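PDB 4BQN: capsular polysaccharide biosynthesis protein from Burkholderia pseudomallei, which probably acts as an acetyltransferase in capsular polysaccharide biosynthesis and binds coenzyme A. Local coordinates for residues Ala290-Val295 against Arg300-Ala305; Tyr103-Asn108 against Ala147-Asp152; Arg51-Thr56 against Val80-Ser85. The protein carries 1 engineered substitution. One frame throughout, in Å; residues are numbered along the deposited sequence.

Interaction 1: Ala290-Val295 against Arg300-Ala305; sequences AFFDRV and RWVRTA. With COA (coenzyme A), chain C.
R303 NH2 is gripped twice from the side of helix 285-296. It donates to D293 OD1 at 2.8 Å with an N-H...O angle of 153°, the hydrogen-bonded part of a salt bridge, and to a water that passes its own hydrogen to D293 O. Both partners lie in the guanidinium plane, so NH2 uses its in-plane N-H directions, whereas the carboxylate oxygen is approached from well above its own plane. The charges therefore pair through one oxygen and one nitrogen, without the flat two-pronged match of carboxylate and guanidinium.

F292 supplies the apolar half. Its CG stands anti to the backbone N (chi1 -180°), which carries the ring along the gap to R303 and V302. The ring and guanidinium planes stand 83° apart: F292 CE2 lies over one guanidinium face, 3.5 Å from R303 NH1. NH1 lies near the ring plane and not over its face, so this is a T-shaped meeting and no cation-pi contact. Across CZ, the other CE carbon, F292 CE1, meets V302 CG1 at 3.5 Å in the V302 conformer described, the methyl standing oblique to the ring. The short-segment axes come no nearer than 10.4 Å, consistent with contact made by side chains rather than by backbones.

R294 points away from segment 300-305 and reaches the ligand through an extended chain. R294 NH1 donates to O7A of coenzyme A at 3.1 Å and R294 NH2 to its O9A at 3.0 Å, and Y111 adds a cation-pi contact. Helix 285-296, packed on the next helix through F292 and D293, thus also supplies a two-pronged arginine grip, typical of a phosphate site, on the 3'-phosphate of coenzyme A.

Interaction 2: Tyr103-Asn108 against Ala147-Asp152; sequences YHPTVN and ASLRID
L149 points from helix 142-151 into the turn at P105 and T106 and divides its two methyls between them. L149 CD2 faces P105 CB at 4.1 Å, and L149 CD1 faces T106 CG2 at 4.0 Å; the leucine and threonine side chains cross at about a right angle. With L149 CG anti to its carbonyl carbon (chi1 -62°), the isopropyl fork straddles the two neighbours. All three touching residues are buried, yet the separations are ordinary van der Waals ones and only 114 Å² is lost between the segments, so even the close part is a small, methyl-sized contact. The solvent side is formed by R150 and I151, which are exposed and make no contact with 103-108; R150 NH1 instead bonds I244 O.

The turn, type I from H104 to V107, is closed by V107 N donating to H104 O at 3.1 Å. T106 directs its hydroxyl to D122, while its methyl meets L149. No hydrogen bond crosses between the segments. The chemistry is consistent with cohesion by van der Waals contact and burial of apolar surface: the helix is seated against the turn without directional bonds, and the T106 hydroxyl is taken by D122.

Interaction 3: Arg51-Thr56 against Val80-Ser85; sequences RHLAET and VFLRNS
L53 and F81 cross at about a right angle, and this crossing organises the contact between helices 46-56 and 79-83. L53 has CG anti to its backbone N (chi1 -159°), which swings its isopropyl end across the gap although the side chain does not set out directly toward the other helix. F81 likewise has CG anti to its backbone N, and its ring brings the CE2 side to the leucine: L53 CD2 is 3.5 Å from F81 CE2, and F81 CZ follows at 3.8 Å. The methyl meets the ring obliquely, so neither face nor edge stacking describes it.

The other methyl, L53 CD1, reaches L82 CD2 at 3.9 Å and also approaches the serine, 3.4 Å from S85 OG. L53 thus touches three residues, an aromatic ring chiefly through CD2 and a leucine methyl and a hydroxyl-bearing side chain through CD1, and of all residues in the two segments it loses the most surface. L53 and S85 each have a second conformer, so this geometry belongs to one deposited state.

One water bridges the polar atoms beside the leucine, donating to L53 O at 2.6 Å and lying at a weak 3.3 Å from S85 OG. Within 51-56, H52 ND1 and T56 OG1 form a nearly straight hydrogen bond (2.7 Å, 174°) with the hydroxyl oxygen in the imidazole plane. This links the ends of a wider, pi-type turn, while H52 NE2 is bonded to E39, so the imidazole is held at both nitrogens. L82 in turn touches F63 of strand 62-65.

With no direct hydrogen bond across the segments, the chemistry implies cohesion mainly by apolar contact round one partly exposed leucine, with L82 the buried member, supplemented by a water bridge whose second leg is weak.

Overall arrangement
Interactions 1 and 2 form one neighbourhood: their centres are 12 Å apart, and A305 and T304 of helix 300-310 pack on S148, while W301 and T304 meet D152. Helix 300-310 therefore lies against helix 285-296 at residues 290-295 and against helix 142-151 and the D152 that follows it. Interaction 3 is remote, its centre about 39 Å from that of interaction 1 and 41 Å from that of interaction 2, and on the opposite side of the chain's centre from interaction 2. Coenzyme A lies between: R294 of interaction 1 binds it directly, whereas P105 and L82 of interactions 2 and 3 have side chains about 11 Å from it.

Interaction 1: Ala290-Val295 against Arg300-Ala305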
# COMPACT_ATOMS: atom_id res chain seq x y z
N ALA A 290 -10.57 -2.91 20.65
CA ALA A 290 -9.97 -4.10 20.05
C ALA A 290 -9.14 -3.73 18.82
O ALA A 290 -8.05 -4.25 18.60
CB ALA A 290 -11.02 -5.13 19.69
N PHE A 291 -9.67 -2.81 18.02
CA PHE A 291 -8.96 -2.32 16.83
C PHE A 291 -7.65 -1.64 17.24
O PHE A 291 -6.57 -1.95 16.70
CB PHE A 291 -9.86 -1.35 16.04
CG PHE A 291 -9.13 -0.58 14.98
CD1 PHE A 291 -8.56 -1.23 13.89
CD2 PHE A 291 -9.03 0.81 15.04
CE1 PHE A 291 -7.89 -0.52 12.91
CE2 PHE A 291 -8.36 1.53 14.06
CZ PHE A 291 -7.79 0.87 12.99
N PHE A 292 -7.73 -0.72 18.20
CA PHE A 292 -6.54 -0.01 18.60
C PHE A 292 -5.50 -0.98 19.16
O PHE A 292 -4.31 -0.85 18.84
CB PHE A 292 -6.84 1.07 19.64
CG PHE A 292 -5.61 1.82 20.07
CD1 PHE A 292 -4.97 2.67 19.17
CD2 PHE A 292 -5.07 1.64 21.34
CE1 PHE A 292 -3.81 3.34 19.54
CE2 PHE A 292 -3.92 2.32 21.71
CZ PHE A 292 -3.29 3.18 20.81
N ASP A 293 -5.93 -1.94 19.97
CA ASP A 293 -4.99 -2.91 20.54
C ASP A 293 -4.29 -3.71 19.44
O ASP A 293 -3.09 -4.01 19.53
CB ASP A 293 -5.71 -3.88 21.48
CG ASP A 293 -6.09 -3.26 22.82
OD1 ASP A 293 -5.68 -2.11 23.12
OD2 ASP A 293 -6.82 -3.94 23.58
N ARG A 294 -5.05 -4.10 18.42
CA ARG A 294 -4.48 -4.86 17.32
C ARG A 294 -3.43 -4.05 16.56
O ARG A 294 -2.35 -4.56 16.25
CB ARG A 294 -5.59 -5.33 16.37
CG ARG A 294 -5.12 -6.28 15.28
CD ARG A 294 -6.31 -6.79 14.50
NE ARG A 294 -5.99 -7.84 13.54
CZ ARG A 294 -5.67 -7.62 12.27
NH1 ARG A 294 -5.61 -6.38 11.80
NH2 ARG A 294 -5.42 -8.64 11.47
N VAL A 295 -3.72 -2.78 16.28
CA VAL A 295 -2.75 -1.90 15.61
C VAL A 295 -1.52 -1.66 16.50
O VAL A 295 -0.37 -1.74 16.04
CB VAL A 295 -3.40 -0.55 15.22
CG1 VAL A 295 -2.36 0.41 14.63
CG2 VAL A 295 -4.50 -0.79 14.20
N ARG A 300 5.14 0.12 18.75
CA ARG A 300 5.40 0.74 20.05
C ARG A 300 5.18 2.25 20.05
O ARG A 300 4.71 2.83 21.04
CB ARG A 300 6.85 0.43 20.49
CG ARG A 300 7.16 0.73 21.95
CD ARG A 300 8.55 0.23 22.32
NE ARG A 300 9.58 1.04 21.68
CZ ARG A 300 10.71 1.42 22.27
NH1 ARG A 300 10.97 1.07 23.53
NH2 ARG A 300 11.58 2.16 21.60
N TRP A 301 5.52 2.89 18.93
CA TRP A 301 5.47 4.35 18.82
C TRP A 301 4.05 4.90 18.92
O TRP A 301 3.87 6.06 19.27
CB TRP A 301 6.11 4.84 17.52
CG TRP A 301 5.64 4.07 16.33
CD1 TRP A 301 4.65 4.40 15.47
CD2 TRP A 301 6.16 2.81 15.89
NE1 TRP A 301 4.50 3.41 14.51
CE2 TRP A 301 5.42 2.42 14.74
CE3 TRP A 301 7.18 1.96 16.36
CZ2 TRP A 301 5.68 1.23 14.05
CZ3 TRP A 301 7.43 0.78 15.68
CH2 TRP A 301 6.67 0.42 14.54
N VAL A 302 3.04 4.09 18.61
CA VAL A 302 1.66 4.52 18.70
C VAL A 302 1.24 4.76 20.17
O VAL A 302 0.74 5.83 20.54
CB VAL A 302 0.74 3.50 18.02
CG1 VAL A 302 -0.71 3.92 18.14
CG2 VAL A 302 1.11 3.35 16.55
N ARG A 303 1.45 3.76 21.04
CA ARG A 303 1.13 3.98 22.46
C ARG A 303 2.05 5.02 23.09
O ARG A 303 1.62 5.77 23.97
CB ARG A 303 1.16 2.70 23.30
CG ARG A 303 -0.08 1.83 23.16
CD ARG A 303 -0.11 0.70 24.18
NE ARG A 303 -0.97 -0.40 23.73
CZ ARG A 303 -2.29 -0.44 23.90
NH1 ARG A 303 -2.92 0.57 24.51
NH2 ARG A 303 -2.98 -1.48 23.45
N THR A 304 3.30 5.09 22.62
CA THR A 304 4.23 6.09 23.12
C THR A 304 3.75 7.50 22.80
O THR A 304 3.78 8.37 23.67
CB THR A 304 5.64 5.85 22.56
OG1 THR A 304 6.14 4.63 23.11
CG2 THR A 304 6.59 6.98 22.93
N ALA A 305 3.30 7.73 21.57
CA ALA A 305 2.78 9.04 21.18
C ALA A 305 1.54 9.41 22.00
O ALA A 305 1.41 10.55 22.46
CB ALA A 305 2.47 9.09 19.69
N1A COA C . 3.53 -3.92 7.14
C2A COA C . 2.43 -3.98 7.94
N3A COA C . 1.28 -4.54 7.55
C4A COA C . 1.19 -5.09 6.32
C5A COA C . 2.33 -5.07 5.41
C6A COA C . 3.55 -4.43 5.90
N6A COA C . 4.64 -4.37 5.10
N7A COA C . 1.97 -5.68 4.26
C8A COA C . 0.69 -6.08 4.42
N9A COA C . 0.22 -5.71 5.64
C1B COA C . -1.09 -5.99 6.24
C2B COA C . -2.26 -6.00 5.27
O2B COA C . -2.78 -4.69 5.10
C3B COA C . -3.20 -6.93 6.02
O3B COA C . -3.78 -6.16 7.09
P3B COA C . -5.04 -6.69 7.95
O7A COA C . -5.39 -5.50 8.81
O8A COA C . -6.08 -7.01 6.92
O9A COA C . -4.55 -7.89 8.73
C4B COA C . -2.26 -7.97 6.63
O4B COA C . -0.98 -7.33 6.72
C5B COA C . -2.13 -9.26 5.82
O5B COA C . -1.73 -8.89 4.50
P1A COA C . -0.58 -9.65 3.72
O1A COA C . -0.36 -8.88 2.45
O2A COA C . 0.60 -9.88 4.61
O3A COA C . -1.15 -11.10 3.38
P2A COA C . -2.43 -11.68 2.58
O4A COA C . -3.30 -12.38 3.59
O5A COA C . -1.86 -12.50 1.46
O6A COA C . -3.22 -10.42 2.01
CBP COA C . -3.85 -8.50 0.72
CCP COA C . -2.93 -9.73 0.78
CDP COA C . -3.58 -7.72 -0.56
CEP COA C . -5.28 -8.99 0.64
CAP COA C . -3.59 -7.65 1.98
OAP COA C . -2.30 -7.04 1.91
C9P COA C . -4.60 -6.56 2.33
O9P COA C . -5.61 -6.84 2.95
N8P COA C . -4.32 -5.30 1.98
C7P COA C . -5.19 -4.19 2.32
C6P COA C . -6.46 -4.08 1.49
C5P COA C . -6.06 -3.88 0.05
O5P COA C . -5.90 -4.83 -0.70
N4P COA C . -5.91 -2.63 -0.32
C3P COA C . -5.53 -2.28 -1.66
C2P COA C . -4.27 -1.45 -1.63
S1P COA C . -3.52 -1.55 -3.20
O HOH W 1 -1.91 -3.64 22.00

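Interaction 2: Tyr103-Asn108 against Ala147-Asp152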
# COMPACT_ATOMS: atom_id res chain seq x y z
N TYR A 103 5.41 7.37 6.49
CA TYR A 103 4.95 8.76 6.39
C TYR A 103 3.81 9.07 7.33
O TYR A 103 3.68 10.21 7.81
CB TYR A 103 4.49 9.09 4.97
CG TYR A 103 5.58 8.92 3.95
CD1 TYR A 103 6.62 9.85 3.84
CD2 TYR A 103 5.55 7.85 3.05
CE1 TYR A 103 7.62 9.69 2.89
CE2 TYR A 103 6.54 7.69 2.10
CZ TYR A 103 7.56 8.61 2.01
OH TYR A 103 8.52 8.43 1.05
N HIS A 104 2.96 8.07 7.57
CA HIS A 104 1.69 8.28 8.28
C HIS A 104 1.56 7.21 9.35
O HIS A 104 0.74 6.30 9.25
CB HIS A 104 0.49 8.23 7.30
CG HIS A 104 0.80 8.75 5.93
ND1 HIS A 104 0.89 7.92 4.83
CD2 HIS A 104 1.03 10.01 5.48
CE1 HIS A 104 1.18 8.64 3.77
NE2 HIS A 104 1.26 9.92 4.12
N PRO A 105 2.38 7.32 10.41
CA PRO A 105 2.46 6.20 11.34
C PRO A 105 1.19 6.03 12.18
O PRO A 105 1.05 5.02 12.86
CB PRO A 105 3.67 6.55 12.23
CG PRO A 105 4.42 7.59 11.48
CD PRO A 105 3.39 8.35 10.68
N THR A 106 0.28 7.00 12.13
CA THR A 106 -0.97 6.92 12.88
C THR A 106 -2.12 6.32 12.06
O THR A 106 -3.23 6.20 12.58
CB THR A 106 -1.41 8.31 13.38
OG1 THR A 106 -1.74 9.13 12.26
CG2 THR A 106 -0.33 8.98 14.22
N VAL A 107 -1.88 5.97 10.80
CA VAL A 107 -2.96 5.61 9.87
C VAL A 107 -2.98 4.11 9.63
O VAL A 107 -1.94 3.49 9.43
CB VAL A 107 -2.84 6.38 8.53
CG1 VAL A 107 -3.88 5.94 7.51
CG2 VAL A 107 -2.92 7.89 8.76
N ASN A 108 -4.17 3.53 9.61
CA ASN A 108 -4.34 2.16 9.17
C ASN A 108 -5.71 2.02 8.52
O ASN A 108 -6.30 3.01 8.10
CB ASN A 108 -4.07 1.17 10.31
CG ASN A 108 -3.51 -0.14 9.79
OD1 ASN A 108 -4.22 -0.93 9.17
ND2 ASN A 108 -2.22 -0.37 10.00
N ALA A 147 5.95 15.41 17.46
CA ALA A 147 7.27 15.45 18.10
C ALA A 147 7.66 14.07 18.60
O ALA A 147 8.81 13.67 18.47
CB ALA A 147 7.27 16.47 19.24
N SER A 148 6.70 13.33 19.15
CA SER A 148 6.97 11.96 19.60
C SER A 148 7.35 11.06 18.42
O SER A 148 8.33 10.32 18.48
CB SER A 148 5.74 11.39 20.30
OG SER A 148 6.03 10.10 20.81
N LEU A 149 6.57 11.13 17.34
CA LEU A 149 6.88 10.35 16.15
C LEU A 149 8.25 10.72 15.59
O LEU A 149 8.99 9.83 15.15
CB LEU A 149 5.80 10.57 15.09
CG LEU A 149 4.39 10.12 15.49
CD1 LEU A 149 3.38 10.52 14.41
CD2 LEU A 149 4.33 8.62 15.76
N ARG A 150 8.60 12.00 15.63
CA ARG A 150 9.91 12.43 15.13
C ARG A 150 11.03 11.81 15.95
O ARG A 150 12.02 11.31 15.39
CB ARG A 150 10.04 13.96 15.09
CG ARG A 150 11.44 14.42 14.73
CD ARG A 150 11.37 15.83 14.21
NE ARG A 150 12.64 16.25 13.62
CZ ARG A 150 12.77 17.28 12.79
NH1 ARG A 150 11.72 18.00 12.42
NH2 ARG A 150 13.96 17.59 12.30
N ILE A 151 10.90 11.83 17.27
CA ILE A 151 11.88 11.18 18.13
C ILE A 151 12.01 9.69 17.77
O ILE A 151 13.12 9.13 17.81
CB ILE A 151 11.52 11.37 19.62
CG1 ILE A 151 11.75 12.84 20.01
CG2 ILE A 151 12.30 10.43 20.53
CD1 ILE A 151 11.06 13.27 21.29
N ASP A 152 10.90 9.08 17.35
CA ASP A 152 10.87 7.65 17.06
C ASP A 152 11.04 7.30 15.58
O ASP A 152 10.81 6.15 15.22
CB ASP A 152 9.56 7.05 17.58
CG ASP A 152 9.48 7.05 19.09
OD1 ASP A 152 10.54 7.17 19.75
OD2 ASP A 152 8.36 6.92 19.64

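Interaction 3: Arg51-Thr56 against Val80-Ser85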
# COMPACT_ATOMS: atom_id res chain seq x y z
N ARG A 51 -13.25 -17.96 -14.39
CA ARG A 51 -12.99 -17.78 -15.82
C ARG A 51 -11.50 -17.57 -16.06
O ARG A 51 -10.92 -18.11 -17.02
CB ARG A 51 -13.80 -16.58 -16.32
CG ARG A 51 -13.81 -16.39 -17.83
CD ARG A 51 -14.81 -15.32 -18.27
NE ARG A 51 -15.86 -15.10 -17.26
CZ ARG A 51 -16.04 -13.97 -16.58
NH1 ARG A 51 -15.27 -12.92 -16.81
NH2 ARG A 51 -17.00 -13.89 -15.68
N HIS A 52 -10.85 -16.80 -15.20
CA HIS A 52 -9.43 -16.56 -15.38
C HIS A 52 -8.63 -17.84 -15.20
O HIS A 52 -7.67 -18.05 -15.93
CB HIS A 52 -8.92 -15.47 -14.46
CG HIS A 52 -9.40 -14.11 -14.82
ND1 HIS A 52 -9.32 -13.61 -16.11
CD2 HIS A 52 -9.99 -13.14 -14.08
CE1 HIS A 52 -9.84 -12.39 -16.14
NE2 HIS A 52 -10.25 -12.09 -14.92
N LEU A 53 -9.00 -18.68 -14.23
CA LEU A 53 -8.31 -19.95 -14.04
C LEU A 53 -8.44 -20.83 -15.27
O LEU A 53 -7.48 -21.50 -15.67
CB LEU A 53 -8.83 -20.69 -12.82
CG LEU A 53 -7.87 -21.75 -12.26
CD1 LEU A 53 -6.82 -21.11 -11.35
CD2 LEU A 53 -8.64 -22.82 -11.50
N ALA A 54 -9.63 -20.83 -15.87
CA ALA A 54 -9.93 -21.68 -17.01
C ALA A 54 -9.41 -21.15 -18.35
O ALA A 54 -8.97 -21.92 -19.20
CB ALA A 54 -11.44 -21.92 -17.11
N GLU A 55 -9.47 -19.83 -18.53
CA GLU A 55 -9.34 -19.24 -19.87
C GLU A 55 -8.20 -18.23 -20.00
O GLU A 55 -7.70 -18.00 -21.09
CB GLU A 55 -10.66 -18.57 -20.28
CG GLU A 55 -11.83 -19.52 -20.45
CD GLU A 55 -13.13 -18.82 -20.82
OE1 GLU A 55 -13.09 -17.63 -21.23
OE2 GLU A 55 -14.20 -19.45 -20.70
N THR A 56 -7.82 -17.59 -18.90
CA THR A 56 -6.80 -16.56 -18.97
C THR A 56 -5.43 -17.14 -18.67
O THR A 56 -4.53 -17.12 -19.52
CB THR A 56 -7.09 -15.40 -18.00
OG1 THR A 56 -8.36 -14.83 -18.32
CG2 THR A 56 -6.01 -14.33 -18.07
N VAL A 80 -0.87 -18.95 -4.96
CA VAL A 80 -0.42 -20.33 -5.17
C VAL A 80 -1.35 -21.06 -6.15
O VAL A 80 -0.88 -21.72 -7.08
CB VAL A 80 -0.34 -21.09 -3.82
CG1 VAL A 80 -0.37 -22.60 -4.03
CG2 VAL A 80 0.92 -20.68 -3.08
N PHE A 81 -2.65 -20.93 -5.95
CA PHE A 81 -3.62 -21.68 -6.74
C PHE A 81 -3.67 -21.13 -8.16
O PHE A 81 -3.70 -21.90 -9.13
CB PHE A 81 -4.99 -21.60 -6.07
CG PHE A 81 -6.05 -22.42 -6.72
CD1 PHE A 81 -6.06 -23.81 -6.58
CD2 PHE A 81 -7.08 -21.82 -7.45
CE1 PHE A 81 -7.06 -24.58 -7.16
CE2 PHE A 81 -8.08 -22.59 -8.02
CZ PHE A 81 -8.07 -23.96 -7.88
N LEU A 82 -3.67 -19.81 -8.30
CA LEU A 82 -3.72 -19.20 -9.62
C LEU A 82 -2.47 -19.52 -10.45
O LEU A 82 -2.59 -19.89 -11.61
CB LEU A 82 -3.93 -17.69 -9.50
CG LEU A 82 -5.31 -17.31 -8.94
CD1 LEU A 82 -5.30 -15.88 -8.43
CD2 LEU A 82 -6.42 -17.53 -9.96
N ARG A 83 -1.28 -19.36 -9.86
CA ARG A 83 -0.08 -19.59 -10.64
C ARG A 83 0.10 -21.07 -11.01
O ARG A 83 0.76 -21.39 -12.00
CB ARG A 83 1.17 -19.01 -9.98
CG ARG A 83 1.63 -19.68 -8.70
CD ARG A 83 2.63 -18.77 -8.02
NE ARG A 83 3.00 -19.15 -6.66
CZ ARG A 83 3.92 -20.07 -6.34
NH1 ARG A 83 4.53 -20.78 -7.28
NH2 ARG A 83 4.22 -20.30 -5.06
N ASN A 84 -0.52 -21.96 -10.24
CA ASN A 84 -0.50 -23.39 -10.56
C ASN A 84 -1.12 -23.72 -11.92
O ASN A 84 -0.81 -24.76 -12.51
CB ASN A 84 -1.20 -24.19 -9.46
CG ASN A 84 -1.05 -25.68 -9.65
OD1 ASN A 84 0.06 -26.21 -9.62
ND2 ASN A 84 -2.17 -26.37 -9.83
N SER A 85 -1.99 -22.84 -12.42
CA SER A 85 -2.67 -23.08 -13.70
C SER A 85 -1.91 -22.55 -14.92
O SER A 85 -2.40 -22.63 -16.05
CB SER A 85 -4.08 -22.51 -13.65
OG SER A 85 -4.92 -23.39 -12.92
O HOH W 2 -6.84 -24.02 -15.50